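Local coordinates for protein metagenomic carboxyl esterase MGS0156 (Uncultured organism, PDB 5D8M) that probably hydrolyses carboxylic esters, acting as a serine esterase of the alpha/beta-hydrolase type, at residues R34-E39 with R76-G81; E39-I44 with L328-R333; V153-S158 with V182-A187; Y245-A250 with A284-G289. All coordinates share one frame; numbering follows the deposited sequence.

In the fold
The four contacts run from the flank of an alpha/beta-hydrolase fold to its centre. Interactions 1 and 2 share Glu39 and helix 34-48, their centres about 6 Å apart; one ties the helix to the loop 76-81, the other packs it on helix 324-338. That second helix reaches the parallel sheet, where Ile331 touches Val182 and Val184 of interaction 3 and Leu248 of interaction 4. Interactions 3 and 4, centres about 8 Å apart, lie on neighbouring strands 178-184 and 244-248. Along the chain, both fall inside the long loop closed by interaction 2, so an early and a late helix pack together beside the sheet that carries the probable nucleophile.

Interaction 1: residues R34-E39 with R76-G81; sequences RGRFRE and RPVPLG
Helix 34-48 is tied to the loop leading toward strand 87-92 by Arg36, whose guanidinium reaches two successive backbone carbonyls, those of Arg76 and Pro77. NH1 of Arg36 bonds Arg76 O at 2.8 Å and NH2 bonds Pro77 O at 3.0 Å. Both oxygens lie in the guanidinium plane, but each carbonyl is approached from above its own plane. With CG opposite the backbone N (chi1 -180°) and a bend at chi2, the Arg36 side chain leaves the helix and turns its NH groups onto the loop. Glu39, one helical turn on, offers OE1 at the edge of the same guanidinium, a weak salt bridge to Arg36 NH1 of 3.3 Å. Its carboxylate is held more firmly by the backbone N atoms of Thr74 and Gly75, and a water links Glu39 OE2 to Arg76 O. The Arg76 guanidinium crosses over one face of that of Arg36, the planes 66° apart. This brings two donors, Arg36 NE and Arg76 NH1, to 2.9 Å, so the placing of the Arg76 end is doubtful. Glu337 of helix 324-338 pairs with Arg36 NH2 and touches Arg76, which probably eases the crowding of positive charge. Farther along the loop, Val78 CG2 lies 3.9 Å from Glu39 O. The arrangement is that of a surface loop whose backbone carbonyls are held by one arginine of a helix, here on the flank of an alpha/beta-hydrolase fold.

Interaction 2: residues E39-I44 with L328-R333; sequences EIMTAI and LEAIAR
Ile44 CD1 and Glu329 OE2 both lie at the edge of the Arg333 guanidinium, near its plane. Arg333 grips OE2 side-on, with NE and NH2 each at 2.9 Å from Glu329 OE2; NE meets the anti lone pair of OE2, while NH2 comes from above the carboxylate plane. This pair belongs to a helix-helix packing on one side of the alpha/beta-hydrolase sheet, in which the segments 39-44 and 328-333 of helices 34-48 and 324-338 run at 130°, their axes 8.8 Å apart. Ile44 crosses the carboxylate at a slant, CG2 beside OE1 and CG1 beside OE2 of Glu329. The other oxygen, OE1, accepts a bond from His48 NE2, and Arg333 NH1 turns to Gly81 O, which carries the network to the neighbouring loop. An alanine in place of Glu329 would remove the carboxylate and would probably leave Arg333 NE and NH2, and His48, without this acceptor and open a gap beside Ile44. Where the helices come nearest, the small Ala330 lets them close in: Ile40, its CG2 opposite the backbone N, meets Ala330 CA at 3.8 Å. CB of Met41, a selenomethionine, lies 3.6 Å from Ala330 CB.

Interaction 3: residues V153-S158 with V182-A187; sequences VFVTHS and VSVAGA
Val182 O is gripped twice by Thr156: the backbone N at 2.9 Å, nearly along the C=O axis, and the side-chain OG1 at 3.0 Å from the same Val182 O. A chi1 of 65° puts OG1 in the crowded position between N and carbonyl carbon, from where it reaches that oxygen. Strands 151-157 and 178-184 are parallel neighbours joined by a beta-alpha-beta crossover through helices 159-170 and 172-177. Val182 N bonds Phe154 O and Val184 N bonds Thr156 O, while Val155 CG1 meets Val184 CG2 at 4.0 Å on the side facing helix 324-338. His157 turns its ring edge to Val184 O, with CD2 3.2 Å from that oxygen, and its NE2 bonds His299 O. Ser158 then bends sharply with a positive phi of 57°; its N makes only weak bonds to Val184 O and Ala185 O, and its O accepts from Ala187 N at 3.1 Å, the donor standing above the carbonyl plane. Strand, sharp turn at Ser158 and helix 159-170 are consistent with the nucleophile elbow of alpha/beta hydrolases. Ser158 OG is weakly bonded to His299 NE2, consistent with a serine-histidine catalytic pair. The chemistry implies a bend held mainly by the Ala187 N to Ser158 O bond, the weak bonds of Ser158 N adding to it.

Interaction 4: residues Y245-A250 with A284-G289; sequences YYSLAA and AIIPGG
A chi1 of -58° sets Ser247 OG opposite its carbonyl carbon, pointing it at the loop 284-289, and a chi1 of -57° in Ile286 turns CG2 toward Tyr245 while CG1 passes close to Ser247 OG. The contact belongs to the parallel sheet of the alpha/beta-hydrolase fold: strand 244-248 meets the loop that, through a type II beta turn from Ile286 to Gly289, feeds its parallel neighbour, strand 290-293. Ile286 N bonds Ser247 OG at 2.9 Å and almost straight, with an angle of 170° at the hydrogen. A water joins Ser247 OG to Ile286 O, so the serine holds the start of the turn both directly and through solvent. An alanine here would lack the hydroxyl and would probably leave Ile286 N without its acceptor and the water without its tie to this strand. Around this polar centre the packing is apolar. Ile286 CG2 sits 3.7 Å from Tyr245 CB, the side chains crossing at about a right angle, while the Tyr245 hydroxyl leads off to Pro240 O. Further along the strand, Ala249 CB touches Ala284 CB at 3.9 Å, and a second water bridges Leu248 O and Ala284 O, giving to both. At the other end of the loop Gly289 closes the turn with its N on Ile286 O. Its lack of a side chain matters, since a CB there would run into Tyr245 O, which lies only 3.3 Å from Gly289 CA.

Interaction 1: residues R34-E39 with R76-G81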
loop_
_atom_site.group_PDB
_atom_site.type_symbol
_atom_site.label_atom_id
_atom_site.label_comp_id
_atom_site.label_asym_id
_atom_site.label_seq_id
_atom_site.Cartn_x
_atom_site.Cartn_y
_atom_site.Cartn_z
ATOM N N ARG A 34 -3.762 10.472 12.247
ATOM C CA ARG A 34 -3.638 11.397 11.122
ATOM C C ARG A 34 -2.913 12.686 11.468
ATOM O O ARG A 34 -2.183 13.233 10.640
ATOM C CB ARG A 34 -5.018 11.758 10.562
ATOM C CG ARG A 34 -5.681 10.642 9.793
ATOM C CD ARG A 34 -7.055 11.051 9.327
ATOM N NE ARG A 34 -7.987 11.211 10.445
ATOM C CZ ARG A 34 -9.057 11.995 10.394
ATOM N NH1 ARG A 34 -9.301 12.697 9.290
ATOM N NH2 ARG A 34 -9.885 12.076 11.441
ATOM N N GLY A 35 -3.168 13.190 12.673
ATOM C CA GLY A 35 -2.599 14.446 13.121
ATOM C C GLY A 35 -1.096 14.352 13.342
ATOM O O GLY A 35 -0.351 15.214 12.897
ATOM N N ARG A 36 -0.648 13.313 14.035
ATOM C CA ARG A 36 0.771 13.176 14.307
ATOM C C ARG A 36 1.524 12.831 13.013
ATOM O O ARG A 36 2.628 13.331 12.769
ATOM C CB ARG A 36 1.020 12.120 15.390
ATOM C CG ARG A 36 2.503 11.910 15.757
ATOM C CD ARG A 36 3.195 13.195 16.179
ATOM N NE ARG A 36 4.583 12.946 16.565
ATOM C CZ ARG A 36 5.456 13.894 16.903
ATOM N NH1 ARG A 36 5.092 15.173 16.904
ATOM N NH2 ARG A 36 6.692 13.562 17.255
ATOM N N PHE A 37 0.913 12.019 12.158
ATOM C CA PHE A 37 1.584 11.690 10.905
ATOM C C PHE A 37 1.770 12.944 10.025
ATOM O O PHE A 37 2.858 13.144 9.463
ATOM C CB PHE A 37 0.829 10.594 10.150
ATOM C CG PHE A 37 1.557 10.097 8.926
ATOM C CD1 PHE A 37 2.609 9.193 9.040
ATOM C CD2 PHE A 37 1.225 10.574 7.674
ATOM C CE1 PHE A 37 3.300 8.744 7.902
ATOM C CE2 PHE A 37 1.903 10.133 6.529
ATOM C CZ PHE A 37 2.938 9.213 6.650
ATOM N N ARG A 38 0.736 13.787 9.917
ATOM C CA ARG A 38 0.863 15.047 9.159
ATOM C C ARG A 38 1.991 15.919 9.718
ATOM O O ARG A 38 2.799 16.490 8.978
ATOM C CB ARG A 38 -0.451 15.851 9.170
ATOM C CG ARG A 38 -0.331 17.227 8.486
ATOM C CD ARG A 38 -1.651 18.037 8.518
ATOM N NE ARG A 38 -2.784 17.266 7.985
ATOM C CZ ARG A 38 -3.077 17.123 6.696
ATOM N NH1 ARG A 38 -2.331 17.708 5.774
ATOM N NH2 ARG A 38 -4.130 16.391 6.332
ATOM N N GLU A 39 2.041 15.992 11.039
ATOM C CA GLU A 39 3.048 16.751 11.743
ATOM C C GLU A 39 4.466 16.274 11.403
ATOM O O GLU A 39 5.347 17.073 11.109
ATOM C CB GLU A 39 2.779 16.633 13.242
ATOM C CG GLU A 39 3.589 17.540 14.152
ATOM C CD GLU A 39 3.063 17.467 15.571
ATOM O OE1 GLU A 39 2.292 16.527 15.868
ATOM O OE2 GLU A 39 3.378 18.364 16.377
ATOM N N ARG A 76 4.807 17.873 19.989
ATOM C CA ARG A 76 6.000 17.167 20.433
ATOM C C ARG A 76 7.020 17.163 19.296
ATOM O O ARG A 76 6.636 17.105 18.126
ATOM C CB ARG A 76 5.652 15.751 20.902
ATOM C CG ARG A 76 6.474 14.654 20.267
ATOM C CD ARG A 76 6.320 13.288 20.957
ATOM N NE ARG A 76 4.953 12.828 21.276
ATOM C CZ ARG A 76 3.853 12.933 20.517
ATOM N NH1 ARG A 76 3.861 13.526 19.340
ATOM N NH2 ARG A 76 2.706 12.447 20.960
ATOM N N PRO A 77 8.316 17.285 19.638
ATOM C CA PRO A 77 9.364 17.406 18.610
ATOM C C PRO A 77 9.384 16.242 17.635
ATOM O O PRO A 77 9.203 15.096 18.018
ATOM C CB PRO A 77 10.670 17.459 19.420
ATOM C CG PRO A 77 10.305 16.995 20.815
ATOM C CD PRO A 77 8.863 17.395 21.002
ATOM N N VAL A 78 9.599 16.554 16.368
ATOM C CA VAL A 78 9.736 15.519 15.360
ATOM C C VAL A 78 11.217 15.154 15.224
ATOM O O VAL A 78 12.033 16.014 14.926
ATOM C CB VAL A 78 9.174 15.968 13.997
ATOM C CG1 VAL A 78 9.333 14.858 12.951
ATOM C CG2 VAL A 78 7.698 16.367 14.140
ATOM N N PRO A 79 11.561 13.878 15.474
ATOM C CA PRO A 79 12.930 13.384 15.280
ATOM C C PRO A 79 13.388 13.640 13.855
ATOM O O PRO A 79 12.673 13.281 12.920
ATOM C CB PRO A 79 12.813 11.879 15.549
ATOM C CG PRO A 79 11.525 11.721 16.330
ATOM C CD PRO A 79 10.620 12.787 15.789
ATOM N N LEU A 80 14.541 14.266 13.673
ATOM C CA LEU A 80 14.992 14.587 12.317
ATOM C C LEU A 80 16.439 14.169 12.099
ATOM O O LEU A 80 17.072 14.550 11.110
ATOM C CB LEU A 80 14.809 16.085 12.044
ATOM C CG LEU A 80 13.332 16.469 11.902
ATOM C CD1 LEU A 80 13.118 17.995 11.934
ATOM C CD2 LEU A 80 12.743 15.869 10.610
ATOM N N GLY A 81 16.960 13.376 13.022
ATOM C CA GLY A 81 18.305 12.858 12.898
ATOM C C GLY A 81 18.301 11.425 12.406
ATOM O O GLY A 81 17.300 10.935 11.924
HETATM O O HOH W 1 5.937 19.047 16.540
#

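Interaction 2: residues E39-I44 with L328-R333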
loop_
_atom_site.group_PDB
_atom_site.type_symbol
_atom_site.label_atom_id
_atom_site.label_comp_id
_atom_site.label_asym_id
_atom_site.label_seq_id
_atom_site.Cartn_x
_atom_site.Cartn_y
_atom_site.Cartn_z
ATOM N N GLU A 39 2.041 15.992 11.039
ATOM C CA GLU A 39 3.048 16.751 11.743
ATOM C C GLU A 39 4.466 16.274 11.403
ATOM O O GLU A 39 5.347 17.073 11.109
ATOM C CB GLU A 39 2.779 16.633 13.242
ATOM C CG GLU A 39 3.589 17.540 14.152
ATOM C CD GLU A 39 3.063 17.467 15.571
ATOM O OE1 GLU A 39 2.292 16.527 15.868
ATOM O OE2 GLU A 39 3.378 18.364 16.377
ATOM N N ILE A 40 4.673 14.963 11.466
ATOM C CA ILE A 40 5.958 14.360 11.140
ATOM C C ILE A 40 6.332 14.601 9.681
ATOM O O ILE A 40 7.450 15.052 9.384
ATOM C CB ILE A 40 5.932 12.851 11.435
ATOM C CG1 ILE A 40 5.956 12.635 12.953
ATOM C CG2 ILE A 40 7.109 12.139 10.759
ATOM C CD1 ILE A 40 5.772 11.169 13.372
HETATM N N MSE A 41 5.405 14.329 8.764
HETATM C CA MSE A 41 5.737 14.439 7.341
HETATM C C MSE A 41 6.007 15.899 6.974
HETATM O O MSE A 41 6.947 16.216 6.239
HETATM C CB MSE A 41 4.628 13.850 6.468
HETATM C CG MSE A 41 5.020 13.695 5.008
HETATM SE SE MSE A 41 3.710 12.673 3.984
HETATM C CE MSE A 41 4.494 12.995 2.194
ATOM N N THR A 42 5.214 16.792 7.540
ATOM C CA THR A 42 5.367 18.217 7.297
ATOM C C THR A 42 6.732 18.770 7.774
ATOM O O THR A 42 7.379 19.545 7.058
ATOM C CB THR A 42 4.202 18.987 7.967
ATOM O OG1 THR A 42 2.967 18.587 7.349
ATOM C CG2 THR A 42 4.382 20.488 7.822
ATOM N N ALA A 43 7.162 18.360 8.969
ATOM C CA ALA A 43 8.464 18.743 9.525
ATOM C C ALA A 43 9.620 18.178 8.708
ATOM O O ALA A 43 10.625 18.863 8.494
ATOM C CB ALA A 43 8.579 18.284 10.987
ATOM N N ILE A 44 9.464 16.932 8.243
ATOM C CA ILE A 44 10.479 16.294 7.401
ATOM C C ILE A 44 10.734 17.130 6.153
ATOM O O ILE A 44 11.882 17.402 5.789
ATOM C CB ILE A 44 10.060 14.841 7.012
ATOM C CG1 ILE A 44 10.295 13.907 8.208
ATOM C CG2 ILE A 44 10.841 14.337 5.792
ATOM C CD1 ILE A 44 9.834 12.491 7.980
ATOM N N LEU A 328 7.819 7.898 2.856
ATOM C CA LEU A 328 8.429 6.700 3.420
ATOM C C LEU A 328 9.207 7.033 4.704
ATOM O O LEU A 328 9.157 6.277 5.672
ATOM C CB LEU A 328 9.358 6.032 2.409
ATOM C CG LEU A 328 9.903 4.651 2.780
ATOM C CD1 LEU A 328 8.744 3.650 2.925
ATOM C CD2 LEU A 328 10.918 4.158 1.727
ATOM N N GLU A 329 9.935 8.151 4.702
ATOM C CA GLU A 329 10.602 8.588 5.908
ATOM C C GLU A 329 9.614 8.894 7.046
ATOM O O GLU A 329 9.855 8.518 8.198
ATOM C CB GLU A 329 11.486 9.809 5.620
ATOM C CG GLU A 329 12.398 10.136 6.795
ATOM C CD GLU A 329 13.122 11.473 6.661
ATOM O OE1 GLU A 329 13.421 11.915 5.511
ATOM O OE2 GLU A 329 13.385 12.097 7.717
ATOM N N ALA A 330 8.501 9.556 6.736
ATOM C CA ALA A 330 7.483 9.819 7.748
ATOM C C ALA A 330 6.912 8.511 8.302
ATOM O O ALA A 330 6.706 8.374 9.518
ATOM C CB ALA A 330 6.343 10.712 7.168
ATOM N N ILE A 331 6.659 7.554 7.415
ATOM C CA ILE A 331 6.187 6.245 7.851
ATOM C C ILE A 331 7.175 5.627 8.851
ATOM O O ILE A 331 6.766 5.245 9.948
ATOM C CB ILE A 331 5.990 5.289 6.655
ATOM C CG1 ILE A 331 4.783 5.724 5.812
ATOM C CG2 ILE A 331 5.899 3.808 7.111
ATOM C CD1 ILE A 331 4.784 5.039 4.448
ATOM N N ALA A 332 8.451 5.544 8.472
ATOM C CA ALA A 332 9.491 4.976 9.333
ATOM C C ALA A 332 9.569 5.671 10.686
ATOM O O ALA A 332 9.718 5.015 11.706
ATOM C CB ALA A 332 10.883 5.034 8.635
ATOM N N ARG A 333 9.523 7.000 10.687
ATOM C CA ARG A 333 9.642 7.760 11.924
ATOM C C ARG A 333 8.398 7.626 12.802
ATOM O O ARG A 333 8.521 7.571 14.028
ATOM C CB ARG A 333 9.927 9.243 11.632
ATOM C CG ARG A 333 11.322 9.472 11.018
ATOM C CD ARG A 333 11.743 10.906 11.199
ATOM N NE ARG A 333 12.912 11.276 10.406
ATOM C CZ ARG A 333 14.169 11.169 10.819
ATOM N NH1 ARG A 333 14.454 10.679 12.032
ATOM N NH2 ARG A 333 15.142 11.563 10.015
#

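Interaction 3: residues V153-S158 with V182-A187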
loop_
_atom_site.group_PDB
_atom_site.type_symbol
_atom_site.label_atom_id
_atom_site.label_comp_id
_atom_site.label_asym_id
_atom_site.label_seq_id
_atom_site.Cartn_x
_atom_site.Cartn_y
_atom_site.Cartn_z
ATOM N N VAL A 153 9.711 -4.034 9.802
ATOM C CA VAL A 153 8.528 -3.237 9.515
ATOM C C VAL A 153 8.171 -3.376 8.036
ATOM O O VAL A 153 8.873 -2.855 7.175
ATOM C CB VAL A 153 8.748 -1.748 9.878
ATOM C CG1 VAL A 153 7.535 -0.889 9.420
ATOM C CG2 VAL A 153 8.986 -1.609 11.381
ATOM N N PHE A 154 7.097 -4.099 7.735
ATOM C CA PHE A 154 6.643 -4.214 6.353
ATOM C C PHE A 154 6.065 -2.883 5.898
ATOM O O PHE A 154 5.329 -2.238 6.646
ATOM C CB PHE A 154 5.573 -5.304 6.198
ATOM C CG PHE A 154 6.115 -6.717 6.291
ATOM C CD1 PHE A 154 6.741 -7.300 5.206
ATOM C CD2 PHE A 154 5.989 -7.455 7.468
ATOM C CE1 PHE A 154 7.239 -8.602 5.265
ATOM C CE2 PHE A 154 6.484 -8.765 7.538
ATOM C CZ PHE A 154 7.104 -9.340 6.425
ATOM N N VAL A 155 6.433 -2.477 4.685
ATOM C CA VAL A 155 5.782 -1.369 4.010
ATOM C C VAL A 155 5.318 -1.898 2.673
ATOM O O VAL A 155 6.135 -2.307 1.845
ATOM C CB VAL A 155 6.713 -0.167 3.817
ATOM C CG1 VAL A 155 5.964 0.966 3.139
ATOM C CG2 VAL A 155 7.253 0.295 5.186
ATOM N N THR A 156 4.002 -1.956 2.501
ATOM C CA THR A 156 3.409 -2.740 1.437
ATOM C C THR A 156 2.575 -1.842 0.554
ATOM O O THR A 156 2.109 -0.792 1.008
ATOM C CB THR A 156 2.525 -3.888 2.031
ATOM O OG1 THR A 156 1.405 -3.337 2.748
ATOM C CG2 THR A 156 3.313 -4.719 3.036
ATOM N N HIS A 157 2.377 -2.252 -0.700
ATOM C CA HIS A 157 1.570 -1.481 -1.636
ATOM C C HIS A 157 0.566 -2.412 -2.318
ATOM O O HIS A 157 0.918 -3.534 -2.725
ATOM C CB HIS A 157 2.474 -0.786 -2.680
ATOM C CG HIS A 157 1.727 0.004 -3.719
ATOM N ND1 HIS A 157 1.830 -0.261 -5.068
ATOM C CD2 HIS A 157 0.887 1.060 -3.607
ATOM C CE1 HIS A 157 1.093 0.602 -5.743
ATOM N NE2 HIS A 157 0.515 1.420 -4.881
ATOM N N SER A 158 -0.679 -1.947 -2.411
ATOM C CA SER A 158 -1.688 -2.653 -3.187
ATOM C C SER A 158 -1.881 -4.105 -2.714
ATOM O O SER A 158 -2.099 -4.381 -1.543
ATOM C CB SER A 158 -1.285 -2.610 -4.659
ATOM O OG SER A 158 -2.321 -3.068 -5.507
ATOM N N VAL A 182 2.739 -1.743 7.546
ATOM C CA VAL A 182 2.178 -0.514 7.036
ATOM C C VAL A 182 1.618 -0.767 5.654
ATOM O O VAL A 182 2.317 -1.253 4.768
ATOM C CB VAL A 182 3.230 0.597 6.947
ATOM C CG1 VAL A 182 2.570 1.874 6.437
ATOM C CG2 VAL A 182 3.868 0.809 8.322
ATOM N N SER A 183 0.346 -0.461 5.489
ATOM C CA SER A 183 -0.331 -0.578 4.217
ATOM C C SER A 183 -0.362 0.782 3.508
ATOM O O SER A 183 -0.868 1.762 4.072
ATOM C CB SER A 183 -1.772 -1.090 4.472
ATOM O OG SER A 183 -2.452 -1.361 3.264
ATOM N N VAL A 184 0.150 0.837 2.284
ATOM C CA VAL A 184 0.089 2.024 1.448
ATOM C C VAL A 184 -0.770 1.738 0.210
ATOM O O VAL A 184 -0.354 0.985 -0.675
ATOM C CB VAL A 184 1.508 2.471 1.004
ATOM C CG1 VAL A 184 1.451 3.779 0.248
ATOM C CG2 VAL A 184 2.453 2.575 2.241
ATOM N N ALA A 185 -1.962 2.338 0.151
ATOM C CA ALA A 185 -2.948 1.991 -0.861
ATOM C C ALA A 185 -3.098 0.461 -0.952
ATOM O O ALA A 185 -3.171 -0.111 -2.039
ATOM C CB ALA A 185 -2.562 2.579 -2.219
ATOM N N GLY A 186 -3.141 -0.198 0.200
ATOM C CA GLY A 186 -3.280 -1.636 0.223
ATOM C C GLY A 186 -4.691 -2.066 -0.087
ATOM O O GLY A 186 -5.656 -1.434 0.342
ATOM N N ALA A 187 -4.819 -3.158 -0.822
ATOM C CA ALA A 187 -6.131 -3.644 -1.248
ATOM C C ALA A 187 -6.749 -4.506 -0.163
ATOM O O ALA A 187 -7.054 -5.677 -0.393
ATOM C CB ALA A 187 -5.999 -4.446 -2.562
#

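Interaction 4: residues Y245-A250 with A284-G289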
loop_
_atom_site.group_PDB
_atom_site.type_symbol
_atom_site.label_atom_id
_atom_site.label_comp_id
_atom_site.label_asym_id
_atom_site.label_seq_id
_atom_site.Cartn_x
_atom_site.Cartn_y
_atom_site.Cartn_z
ATOM N N TYR A 245 -0.515 -2.560 13.103
ATOM C CA TYR A 245 -0.918 -2.288 11.727
ATOM C C TYR A 245 -1.173 -0.800 11.523
ATOM O O TYR A 245 -1.711 -0.117 12.408
ATOM C CB TYR A 245 -2.166 -3.111 11.367
ATOM C CG TYR A 245 -1.958 -4.582 11.640
ATOM C CD1 TYR A 245 -1.328 -5.398 10.711
ATOM C CD2 TYR A 245 -2.356 -5.150 12.843
ATOM C CE1 TYR A 245 -1.112 -6.739 10.970
ATOM C CE2 TYR A 245 -2.146 -6.488 13.110
ATOM C CZ TYR A 245 -1.523 -7.281 12.173
ATOM O OH TYR A 245 -1.321 -8.633 12.448
ATOM N N TYR A 246 -0.779 -0.311 10.353
ATOM C CA TYR A 246 -0.921 1.092 10.010
ATOM C C TYR A 246 -1.363 1.200 8.569
ATOM O O TYR A 246 -0.923 0.409 7.730
ATOM C CB TYR A 246 0.404 1.853 10.197
ATOM C CG TYR A 246 1.075 1.633 11.545
ATOM C CD1 TYR A 246 1.897 0.531 11.758
ATOM C CD2 TYR A 246 0.914 2.546 12.582
ATOM C CE1 TYR A 246 2.534 0.327 12.994
ATOM C CE2 TYR A 246 1.544 2.359 13.809
ATOM C CZ TYR A 246 2.346 1.246 14.006
ATOM O OH TYR A 246 2.979 1.063 15.192
ATOM N N SER A 247 -2.204 2.185 8.258
ATOM C CA SER A 247 -2.704 2.286 6.888
ATOM C C SER A 247 -2.712 3.730 6.391
ATOM O O SER A 247 -3.072 4.664 7.139
ATOM C CB SER A 247 -4.130 1.710 6.789
ATOM O OG SER A 247 -4.179 0.346 7.217
ATOM N N LEU A 248 -2.335 3.869 5.122
ATOM C CA LEU A 248 -2.477 5.084 4.330
ATOM C C LEU A 248 -3.385 4.750 3.162
ATOM O O LEU A 248 -3.163 3.749 2.485
ATOM C CB LEU A 248 -1.124 5.577 3.826
ATOM C CG LEU A 248 -0.205 6.153 4.901
ATOM C CD1 LEU A 248 1.248 6.022 4.434
ATOM C CD2 LEU A 248 -0.532 7.619 5.143
ATOM N N ALA A 249 -4.424 5.556 2.953
ATOM C CA ALA A 249 -5.318 5.347 1.826
ATOM C C ALA A 249 -5.267 6.536 0.857
ATOM O O ALA A 249 -5.702 7.633 1.189
ATOM C CB ALA A 249 -6.744 5.110 2.325
ATOM N N ALA A 250 -4.737 6.314 -0.348
ATOM C CA ALA A 250 -4.548 7.410 -1.296
ATOM C C ALA A 250 -5.798 7.715 -2.119
ATOM O O ALA A 250 -6.629 6.829 -2.384
ATOM C CB ALA A 250 -3.384 7.099 -2.219
ATOM N N ALA A 284 -9.217 0.242 2.079
ATOM C CA ALA A 284 -7.760 0.278 2.106
ATOM C C ALA A 284 -7.223 0.506 3.506
ATOM O O ALA A 284 -6.079 0.977 3.688
ATOM C CB ALA A 284 -7.235 1.381 1.152
ATOM N N ILE A 285 -8.048 0.183 4.498
ATOM C CA ILE A 285 -7.654 0.400 5.869
ATOM C C ILE A 285 -7.741 -0.899 6.654
ATOM O O ILE A 285 -8.802 -1.535 6.718
ATOM C CB ILE A 285 -8.524 1.496 6.511
ATOM C CG1 ILE A 285 -8.306 2.815 5.734
ATOM C CG2 ILE A 285 -8.154 1.671 8.002
ATOM C CD1 ILE A 285 -9.331 3.896 6.032
ATOM N N ILE A 286 -6.617 -1.295 7.243
ATOM C CA ILE A 286 -6.568 -2.501 8.066
ATOM C C ILE A 286 -7.346 -2.293 9.376
ATOM O O ILE A 286 -6.996 -1.429 10.181
ATOM C CB ILE A 286 -5.105 -2.897 8.386
ATOM C CG1 ILE A 286 -4.303 -3.103 7.078
ATOM C CG2 ILE A 286 -5.075 -4.107 9.349
ATOM C CD1 ILE A 286 -2.740 -3.319 7.291
ATOM N N PRO A 287 -8.407 -3.092 9.595
ATOM C CA PRO A 287 -9.208 -2.892 10.808
ATOM C C PRO A 287 -8.390 -3.205 12.068
ATOM O O PRO A 287 -7.518 -4.077 12.026
ATOM C CB PRO A 287 -10.393 -3.861 10.627
ATOM C CG PRO A 287 -9.911 -4.896 9.661
ATOM C CD PRO A 287 -8.942 -4.166 8.735
ATOM N N GLY A 288 -8.643 -2.469 13.146
ATOM C CA GLY A 288 -7.909 -2.634 14.396
ATOM C C GLY A 288 -6.537 -1.965 14.379
ATOM O O GLY A 288 -5.808 -2.020 15.364
ATOM N N GLY A 289 -6.179 -1.347 13.253
ATOM C CA GLY A 289 -4.909 -0.660 13.138
ATOM C C GLY A 289 -4.937 0.833 13.430
ATOM O O GLY A 289 -5.840 1.342 14.101
HETATM O O HOH W 2 -2.384 -2.311 15.518
HETATM O O HOH W 3 -4.608 0.240 9.919
HETATM O O HOH W 4 -3.662 1.007 2.737
#